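Local coordinates for GDSL-like protein (Roseburia intestinalis L1-82, PDB 6HFZ) that is an esterase with two domains that removes acetyl groups from acetylated mannans, at residues Lys275-Ile289 against Leu336-Leu350. Residues are numbered along the deposited sequence; the frame is centred on the assembly and turned at random.
Sequences KKGDSITLDVEGCNI and LEHGENKVHKVEVRL
Strands 279-286 and 342-350 pair antiparallel in the two-sheet beta domain of this esterase, from Ser-279 against Arg-349 to Gly-286 against Lys-342. Beyond Gly-286 the chain leaves this sheet through a classic beta bulge, where Cys-287 and Asn-288 both face Ser-369, and pairs again in the other sheet, Ile-289 N bonding to Leu-336 O. Backbone bonds come in pairs at Ile-280/Val-348, Leu-282/Val-346 and Val-284/His-344. At the far end a type II turn from Lys-275 to Asp-278 offers Gly-277 N to Leu-350 O (2.9 Å), while Gly-277 O lies over one face of the Arg-349 guanidinium.

Between the sheets, chi1 of -178° puts Val-346 CG1 anti to the backbone N and leaves CG2 beside that N, to meet Val-284 CG2 at 3.8 Å; Ile-280 and Val-348 lie side by side. Val-346 and Val-348 also touch Ile-306 of strand 303-308.

The His-344 ring is held on both faces and at its edge. Leu-336 CD2 sits over one face and Lys-342 CG over the other, both offset toward the rim; NE2 donates in plane to Glu-340 O (2.7 Å) and weakly to Gly-286 O, and ND1 is hydrogen-bonded to Asp-309 OD2. With an alanine here, Glu-340 O is likely to lose its NE2 bond and Asp-309 OD2 its histidine partner, and a gap would probably open between Leu-336 and Lys-342.

In the loop leading to strand 342-352, His-338 N gives Asn-288 OD1 a virtually straight bond (2.8 Å, 179°).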
ATOM      1  N   LYS A 275      12.003   9.317  26.830  1.00 25.72           N
ATOM      2  CA  LYS A 275      13.149   9.123  27.753  1.00 24.23           C
ATOM      3  C   LYS A 275      13.883   7.800  27.537  1.00 23.55           C
ATOM      4  O   LYS A 275      13.277   6.754  27.374  1.00 23.75           O
ATOM      5  CB  LYS A 275      12.661   9.191  29.187  1.00 24.52           C
ATOM      6  CG  LYS A 275      12.156  10.573  29.545  1.00 27.03           C
ATOM      7  CD  LYS A 275      11.743  10.655  30.966  1.00 31.09           C
ATOM      8  CE  LYS A 275      11.133  12.008  31.298  1.00 35.31           C
ATOM      9  NZ  LYS A 275      10.607  11.999  32.681  1.00 39.49           N
ATOM     10  N   LYS A 276      15.215   7.882  27.613  1.00 25.72           N
ATOM     11  CA  LYS A 276      16.065   6.681  27.555  1.00 27.41           C
ATOM     12  C   LYS A 276      15.540   5.635  28.531  1.00 28.71           C
ATOM     13  O   LYS A 276      15.176   5.936  29.668  1.00 29.32           O
ATOM     14  CB  LYS A 276      17.536   7.029  27.827  1.00 30.58           C
ATOM     15  CG  LYS A 276      18.488   5.852  27.599  1.00 33.82           C
ATOM     16  CD  LYS A 276      19.947   6.237  27.528  1.00 42.85           C
ATOM     17  CE  LYS A 276      20.849   5.022  27.508  1.00 46.25           C
ATOM     18  NZ  LYS A 276      22.262   5.414  27.324  1.00 50.14           N
ATOM     19  N   GLY A 277      15.410   4.381  28.060  1.00 26.26           N
ATOM     20  CA  GLY A 277      14.952   3.293  28.879  1.00 26.73           C
ATOM     21  C   GLY A 277      13.454   3.054  28.873  1.00 24.44           C
ATOM     22  O   GLY A 277      12.971   2.076  29.396  1.00 29.02           O
ATOM     23  N   ASP A 278      12.666   3.982  28.307  1.00 29.87           N
ATOM     24  CA  ASP A 278      11.238   3.738  28.135  1.00 26.03           C
ATOM     25  C   ASP A 278      11.059   2.487  27.262  1.00 25.92           C
ATOM     26  O   ASP A 278      11.692   2.377  26.239  1.00 24.51           O
ATOM     27  CB  ASP A 278      10.571   4.931  27.440  1.00 25.14           C
ATOM     28  CG  ASP A 278      10.393   6.171  28.313  1.00 30.11           C
ATOM     29  OD1 ASP A 278      10.594   6.048  29.557  1.00 28.90           O
ATOM     30  OD2 ASP A 278      10.013   7.251  27.761  1.00 29.47           O
ATOM     31  N   SER A 279      10.148   1.593  27.632  1.00 23.86           N
ATOM     32  CA  SER A 279       9.977   0.325  26.917  1.00 25.30           C
ATOM     33  C   SER A 279       8.504  -0.083  26.901  1.00 22.61           C
ATOM     34  O   SER A 279       7.625   0.493  27.607  1.00 26.81           O
ATOM     35  CB  SER A 279      10.827  -0.768  27.489  1.00 31.64           C
ATOM     36  OG  SER A 279      10.630  -0.873  28.875  1.00 38.17           O
ATOM     37  N   ILE A 280       8.240  -1.112  26.097  1.00 22.99           N
ATOM     38  CA  ILE A 280       6.939  -1.707  25.918  1.00 23.94           C
ATOM     39  C   ILE A 280       7.155  -3.166  25.501  1.00 23.77           C
ATOM     40  O   ILE A 280       8.133  -3.449  24.821  1.00 25.43           O
ATOM     41  CB  ILE A 280       6.145  -0.906  24.867  1.00 24.53           C
ATOM     42  CG1 ILE A 280       4.735  -1.475  24.664  1.00 24.50           C
ATOM     43  CG2 ILE A 280       6.933  -0.835  23.561  1.00 24.64           C
ATOM     44  CD1 ILE A 280       3.894  -0.651  23.661  1.00 25.73           C
ATOM     45  N   THR A 281       6.291  -4.054  25.969  1.00 24.13           N
ATOM     46  CA  THR A 281       6.338  -5.485  25.628  1.00 26.55           C
ATOM     47  C   THR A 281       4.972  -5.884  25.054  1.00 28.49           C
ATOM     48  O   THR A 281       3.885  -5.407  25.499  1.00 28.70           O
ATOM     49  CB  THR A 281       6.735  -6.357  26.829  1.00 29.95           C
ATOM     50  OG1 THR A 281       5.735  -6.170  27.827  1.00 38.54           O
ATOM     51  CG2 THR A 281       8.093  -6.003  27.386  1.00 29.08           C
ATOM     52  N   LEU A 282       5.036  -6.705  24.002  1.00 27.56           N
ATOM     53  CA  LEU A 282       3.904  -7.201  23.274  1.00 28.15           C
ATOM     54  C   LEU A 282       4.088  -8.695  23.050  1.00 27.61           C
ATOM     55  O   LEU A 282       5.194  -9.121  22.758  1.00 28.61           O
ATOM     56  CB  LEU A 282       3.834  -6.554  21.883  1.00 27.87           C
ATOM     57  CG  LEU A 282       3.838  -5.036  21.813  1.00 28.09           C
ATOM     58  CD1 LEU A 282       5.220  -4.459  21.640  1.00 27.46           C
ATOM     59  CD2 LEU A 282       2.914  -4.561  20.691  1.00 28.84           C
ATOM     60  N   ASP A 283       2.971  -9.424  23.078  1.00 28.04           N
ATOM     61  CA  ASP A 283       2.844 -10.772  22.580  1.00 31.73           C
ATOM     62  C   ASP A 283       2.346 -10.717  21.131  1.00 32.09           C
ATOM     63  O   ASP A 283       1.298 -10.147  20.865  1.00 31.57           O
ATOM     64  CB  ASP A 283       1.812 -11.567  23.392  1.00 37.77           C
ATOM     65  CG  ASP A 283       2.206 -11.843  24.839  1.00 45.46           C
ATOM     66  OD1 ASP A 283       3.409 -11.761  25.146  1.00 47.84           O
ATOM     67  OD2 ASP A 283       1.294 -12.143  25.646  1.00 52.95           O
ATOM     68  N   VAL A 284       3.117 -11.306  20.208  1.00 27.01           N
ATOM     69  CA  VAL A 284       2.805 -11.231  18.780  1.00 26.21           C
ATOM     70  C   VAL A 284       2.950 -12.620  18.158  1.00 25.03           C
ATOM     71  O   VAL A 284       4.067 -13.116  18.027  1.00 26.13           O
ATOM     72  CB  VAL A 284       3.688 -10.205  18.052  1.00 25.36           C
ATOM     73  CG1 VAL A 284       3.263 -10.108  16.584  1.00 27.96           C
ATOM     74  CG2 VAL A 284       3.675  -8.826  18.745  1.00 25.04           C
ATOM     75  N   GLU A 285       1.814 -13.182  17.733  1.00 25.83           N
ATOM     76  CA  GLU A 285       1.741 -14.483  17.077  1.00 30.22           C
ATOM     77  C   GLU A 285       2.047 -14.353  15.570  1.00 30.60           C
ATOM     78  O   GLU A 285       1.548 -13.443  14.877  1.00 28.41           O
ATOM     79  CB  GLU A 285       0.360 -15.111  17.269  1.00 33.70           C
ATOM     80  CG  GLU A 285       0.334 -16.597  16.949  1.00 40.01           C
ATOM     81  CD  GLU A 285      -0.896 -17.379  17.419  1.00 45.78           C
ATOM     82  OE1 GLU A 285      -0.922 -18.602  17.207  1.00 52.55           O
ATOM     83  OE2 GLU A 285      -1.818 -16.777  18.004  1.00 46.22           O
ATOM     84  N   GLY A 286       2.844 -15.294  15.070  1.00 24.96           N
ATOM     85  CA  GLY A 286       3.103 -15.465  13.641  1.00 26.92           C
ATOM     86  C   GLY A 286       4.480 -16.053  13.393  1.00 28.55           C
ATOM     87  O   GLY A 286       5.239 -16.260  14.319  1.00 28.92           O
ATOM     88  N   CYS A 287       4.812 -16.278  12.114  1.00 25.98           N
ATOM     89  CA  CYS A 287       6.165 -16.632  11.712  1.00 26.28           C
ATOM     90  C   CYS A 287       6.954 -15.410  11.252  1.00 24.13           C
ATOM     91  O   CYS A 287       8.194 -15.507  11.131  1.00 25.66           O
ATOM     92  CB  CYS A 287       6.190 -17.702  10.627  1.00 26.18           C
ATOM     93  SG  CYS A 287       5.386 -17.227   9.078  1.00 28.48           S
ATOM     94  N   ASN A 288       6.261 -14.302  10.950  1.00 22.52           N
ATOM     95  CA  ASN A 288       6.923 -13.040  10.571  1.00 20.75           C
ATOM     96  C   ASN A 288       6.564 -11.961  11.599  1.00 21.80           C
ATOM     97  O   ASN A 288       5.438 -11.934  12.064  1.00 20.97           O
ATOM     98  CB  ASN A 288       6.508 -12.533   9.176  1.00 21.92           C
ATOM     99  CG  ASN A 288       6.622 -13.572   8.078  1.00 23.47           C
ATOM    100  OD1 ASN A 288       7.547 -14.378   8.092  1.00 27.20           O
ATOM    101  ND2 ASN A 288       5.663 -13.602   7.160  1.00 24.20           N
ATOM    102  N   ILE A 289       7.520 -11.077  11.876  1.00 21.07           N
ATOM    103  CA  ILE A 289       7.323  -9.898  12.708  1.00 22.36           C
ATOM    104  C   ILE A 289       7.886  -8.685  11.985  1.00 21.46           C
ATOM    105  O   ILE A 289       9.034  -8.679  11.576  1.00 22.82           O
ATOM    106  CB  ILE A 289       7.994 -10.055  14.071  1.00 22.57           C
ATOM    107  CG1 ILE A 289       7.548 -11.333  14.794  1.00 24.89           C
ATOM    108  CG2 ILE A 289       7.770  -8.802  14.891  1.00 22.78           C
ATOM    109  CD1 ILE A 289       6.140 -11.291  15.258  1.00 28.75           C
ATOM    110  N   LEU A 336      11.688 -10.327  11.789  1.00 24.15           N
ATOM    111  CA  LEU A 336      11.720 -11.782  11.703  1.00 26.31           C
ATOM    112  C   LEU A 336      10.968 -12.173  10.435  1.00 26.41           C
ATOM    113  O   LEU A 336       9.832 -11.727  10.263  1.00 23.86           O
ATOM    114  CB  LEU A 336      11.006 -12.419  12.900  1.00 27.63           C
ATOM    115  CG  LEU A 336      11.019 -13.952  12.931  1.00 28.73           C
ATOM    116  CD1 LEU A 336      12.459 -14.470  13.055  1.00 31.09           C
ATOM    117  CD2 LEU A 336      10.151 -14.500  14.044  1.00 28.00           C
ATOM    118  N   GLU A 337      11.568 -13.037   9.611  1.00 23.24           N
ATOM    119  CA  GLU A 337      10.867 -13.568   8.454  1.00 24.96           C
ATOM    120  C   GLU A 337      11.076 -15.093   8.346  1.00 26.59           C
ATOM    121  O   GLU A 337      12.204 -15.590   8.440  1.00 25.41           O
ATOM    122  CB  GLU A 337      11.336 -12.868   7.182  1.00 28.39           C
ATOM    123  CG  GLU A 337      10.522 -13.282   5.968  1.00 32.79           C
ATOM    124  CD  GLU A 337      10.752 -12.453   4.716  1.00 36.27           C
ATOM    125  OE1 GLU A 337      11.894 -12.432   4.212  1.00 33.73           O
ATOM    126  OE2 GLU A 337       9.769 -11.863   4.231  1.00 33.03           O
ATOM    127  N   HIS A 338       9.960 -15.796   8.137  1.00 24.41           N
ATOM    128  CA  HIS A 338       9.876 -17.227   7.943  1.00 27.08           C
ATOM    129  C   HIS A 338      10.482 -17.955   9.155  1.00 28.99           C
ATOM    130  O   HIS A 338      11.173 -18.952   8.984  1.00 30.25           O
ATOM    131  CB  HIS A 338      10.518 -17.642   6.625  1.00 26.18           C
ATOM    132  CG  HIS A 338       9.906 -17.034   5.412  1.00 27.65           C
ATOM    133  ND1 HIS A 338      10.591 -16.957   4.223  1.00 31.91           N
ATOM    134  CD2 HIS A 338       8.682 -16.498   5.204  1.00 29.04           C
ATOM    135  CE1 HIS A 338       9.825 -16.365   3.319  1.00 33.97           C
ATOM    136  NE2 HIS A 338       8.641 -16.068   3.908  1.00 31.82           N
ATOM    137  N   GLY A 339      10.199 -17.431  10.352  1.00 29.49           N
ATOM    138  CA  GLY A 339      10.594 -18.000  11.616  1.00 29.69           C
ATOM    139  C   GLY A 339       9.604 -19.040  12.091  1.00 26.40           C
ATOM    140  O   GLY A 339       8.786 -19.518  11.347  1.00 27.17           O
ATOM    141  N   GLU A 340       9.717 -19.386  13.371  1.00 31.64           N
ATOM    142  CA  GLU A 340       8.835 -20.326  13.978  1.00 30.90           C
ATOM    143  C   GLU A 340       7.518 -19.602  14.217  1.00 29.27           C
ATOM    144  O   GLU A 340       7.500 -18.429  14.648  1.00 29.08           O
ATOM    145  CB  GLU A 340       9.441 -20.853  15.280  1.00 32.08           C
ATOM    146  CG  GLU A 340       8.533 -21.761  16.069  1.00 35.71           C
ATOM    147  CD  GLU A 340       9.196 -22.362  17.295  1.00 41.29           C
ATOM    148  OE1 GLU A 340       8.844 -23.511  17.616  1.00 51.94           O
ATOM    149  OE2 GLU A 340      10.078 -21.676  17.924  1.00 40.57           O
ATOM    150  N   ASN A 341       6.441 -20.293  13.881  1.00 29.69           N
ATOM    151  CA  ASN A 341       5.108 -19.798  14.084  1.00 33.35           C
ATOM    152  C   ASN A 341       4.674 -20.098  15.532  1.00 34.70           C
ATOM    153  O   ASN A 341       4.312 -21.212  15.865  1.00 36.27           O
ATOM    154  CB  ASN A 341       4.139 -20.391  13.066  1.00 35.73           C
ATOM    155  CG  ASN A 341       2.896 -19.543  12.928  1.00 36.98           C
ATOM    156  OD1 ASN A 341       2.487 -18.856  13.870  1.00 35.38           O
ATOM    157  ND2 ASN A 341       2.346 -19.529  11.729  1.00 47.49           N
ATOM    158  N   LYS A 342       4.704 -19.064  16.370  1.00 32.27           N
ATOM    159  CA  LYS A 342       4.389 -19.155  17.782  1.00 31.92           C
ATOM    160  C   LYS A 342       4.088 -17.748  18.303  1.00 32.23           C
ATOM    161  O   LYS A 342       4.219 -16.759  17.575  1.00 30.66           O
ATOM    162  CB  LYS A 342       5.562 -19.795  18.533  1.00 34.48           C
ATOM    163  CG  LYS A 342       6.861 -19.008  18.534  1.00 36.04           C
ATOM    164  CD  LYS A 342       7.889 -19.507  19.552  1.00 39.31           C
ATOM    165  CE  LYS A 342       9.186 -18.735  19.455  1.00 44.27           C
ATOM    166  NZ  LYS A 342      10.006 -18.859  20.686  1.00 52.07           N
ATOM    167  N   VAL A 343       3.671 -17.657  19.564  1.00 30.07           N
ATOM    168  CA  VAL A 343       3.519 -16.362  20.202  1.00 30.48           C
ATOM    169  C   VAL A 343       4.912 -15.836  20.568  1.00 29.86           C
ATOM    170  O   VAL A 343       5.538 -16.334  21.477  1.00 33.09           O
ATOM    171  CB  VAL A 343       2.572 -16.419  21.419  1.00 35.73           C
ATOM    172  CG1 VAL A 343       3.088 -17.321  22.531  1.00 49.37           C
ATOM    173  CG2 VAL A 343       2.322 -15.032  21.979  1.00 39.95           C
ATOM    174  N   HIS A 344       5.410 -14.837  19.838  1.00 26.56           N
ATOM    175  CA  HIS A 344       6.706 -14.219  20.077  1.00 28.94           C
ATOM    176  C   HIS A 344       6.578 -13.117  21.133  1.00 27.97           C
ATOM    177  O   HIS A 344       5.600 -12.396  21.128  1.00 31.86           O
ATOM    178  CB  HIS A 344       7.281 -13.629  18.779  1.00 26.81           C
ATOM    179  CG  HIS A 344       7.529 -14.685  17.748  1.00 25.87           C
ATOM    180  ND1 HIS A 344       8.697 -15.417  17.741  1.00 27.14           N
ATOM    181  CD2 HIS A 344       6.762 -15.170  16.742  1.00 28.26           C
ATOM    182  CE1 HIS A 344       8.652 -16.303  16.762  1.00 27.79           C
ATOM    183  NE2 HIS A 344       7.478 -16.151  16.107  1.00 26.32           N
ATOM    184  N   LYS A 345       7.607 -12.961  21.964  1.00 26.27           N
ATOM    185  CA  LYS A 345       7.680 -11.828  22.840  1.00 29.71           C
ATOM    186  C   LYS A 345       8.457 -10.743  22.096  1.00 27.84           C
ATOM    187  O   LYS A 345       9.510 -10.999  21.493  1.00 29.84           O
ATOM    188  CB  LYS A 345       8.297 -12.196  24.193  1.00 36.94           C
ATOM    189  CG  LYS A 345       8.648 -10.997  25.059  1.00 45.81           C
ATOM    190  CD  LYS A 345       9.037 -11.354  26.488  1.00 59.29           C
ATOM    191  CE  LYS A 345       9.403 -10.146  27.331  1.00 62.33           C
ATOM    192  NZ  LYS A 345      10.607  -9.447  26.821  1.00 68.83           N
ATOM    193  N   VAL A 346       7.898  -9.533  22.105  1.00 24.65           N
ATOM    194  CA  VAL A 346       8.516  -8.437  21.443  1.00 22.06           C
ATOM    195  C   VAL A 346       8.684  -7.290  22.434  1.00 24.63           C
ATOM    196  O   VAL A 346       7.756  -6.913  23.136  1.00 26.93           O
ATOM    197  CB  VAL A 346       7.699  -8.004  20.211  1.00 20.66           C
ATOM    198  CG1 VAL A 346       8.400  -6.862  19.495  1.00 23.64           C
ATOM    199  CG2 VAL A 346       7.431  -9.173  19.284  1.00 21.29           C
ATOM    200  N   GLU A 347       9.854  -6.680  22.415  1.00 24.68           N
ATOM    201  CA  GLU A 347      10.115  -5.570  23.266  1.00 25.78           C
ATOM    202  C   GLU A 347      10.711  -4.448  22.421  1.00 24.77           C
ATOM    203  O   GLU A 347      11.584  -4.688  21.608  1.00 22.65           O
ATOM    204  CB  GLU A 347      11.051  -6.018  24.402  1.00 33.60           C
ATOM    205  CG  GLU A 347      11.470  -4.866  25.298  1.00 41.06           C
ATOM    206  CD  GLU A 347      12.262  -5.238  26.544  1.00 46.17           C
ATOM    207  OE1 GLU A 347      13.046  -6.235  26.499  1.00 42.44           O
ATOM    208  OE2 GLU A 347      12.087  -4.522  27.565  1.00 52.15           O
ATOM    209  N   VAL A 348      10.244  -3.220  22.656  1.00 22.11           N
ATOM    210  CA  VAL A 348      10.856  -2.041  22.082  1.00 22.55           C
ATOM    211  C   VAL A 348      11.295  -1.142  23.252  1.00 23.79           C
ATOM    212  O   VAL A 348      10.518  -0.943  24.161  1.00 26.50           O
ATOM    213  CB  VAL A 348       9.861  -1.326  21.148  1.00 23.73           C
ATOM    214  CG1 VAL A 348      10.476  -0.076  20.547  1.00 25.15           C
ATOM    215  CG2 VAL A 348       9.355  -2.270  20.059  1.00 24.20           C
ATOM    216  N   ARG A 349      12.527  -0.636  23.197  1.00 24.92           N
ATOM    217  CA  ARG A 349      13.126   0.176  24.265  1.00 25.19           C
ATOM    218  C   ARG A 349      13.839   1.370  23.640  1.00 23.04           C
ATOM    219  O   ARG A 349      14.559   1.203  22.688  1.00 22.85           O
ATOM    220  CB  ARG A 349      14.199  -0.652  25.000  1.00 30.08           C
ATOM    221  CG  ARG A 349      14.767   0.003  26.253  1.00 30.99           C
ATOM    222  CD  ARG A 349      15.662  -0.975  27.061  1.00 30.26           C
ATOM    223  NE  ARG A 349      16.242  -0.301  28.242  1.00 33.67           N
ATOM    224  CZ  ARG A 349      15.700  -0.330  29.461  1.00 31.70           C
ATOM    225  NH1 ARG A 349      14.648  -1.089  29.696  1.00 32.46           N
ATOM    226  NH2 ARG A 349      16.228   0.365  30.454  1.00 35.67           N
ATOM    227  N   LEU A 350      13.758   2.551  24.261  1.00 22.53           N
ATOM    228  CA  LEU A 350      14.527   3.686  23.781  1.00 22.86           C
ATOM    229  C   LEU A 350      15.976   3.578  24.270  1.00 25.84           C
ATOM    230  O   LEU A 350      16.189   3.293  25.453  1.00 27.81           O
ATOM    231  CB  LEU A 350      13.868   4.968  24.295  1.00 25.52           C
ATOM    232  CG  LEU A 350      13.045   5.757  23.275  1.00 30.95           C
ATOM    233  CD1 LEU A 350      12.038   4.921  22.544  1.00 30.70           C
ATOM    234  CD2 LEU A 350      12.377   6.967  23.894  1.00 25.27           C
TER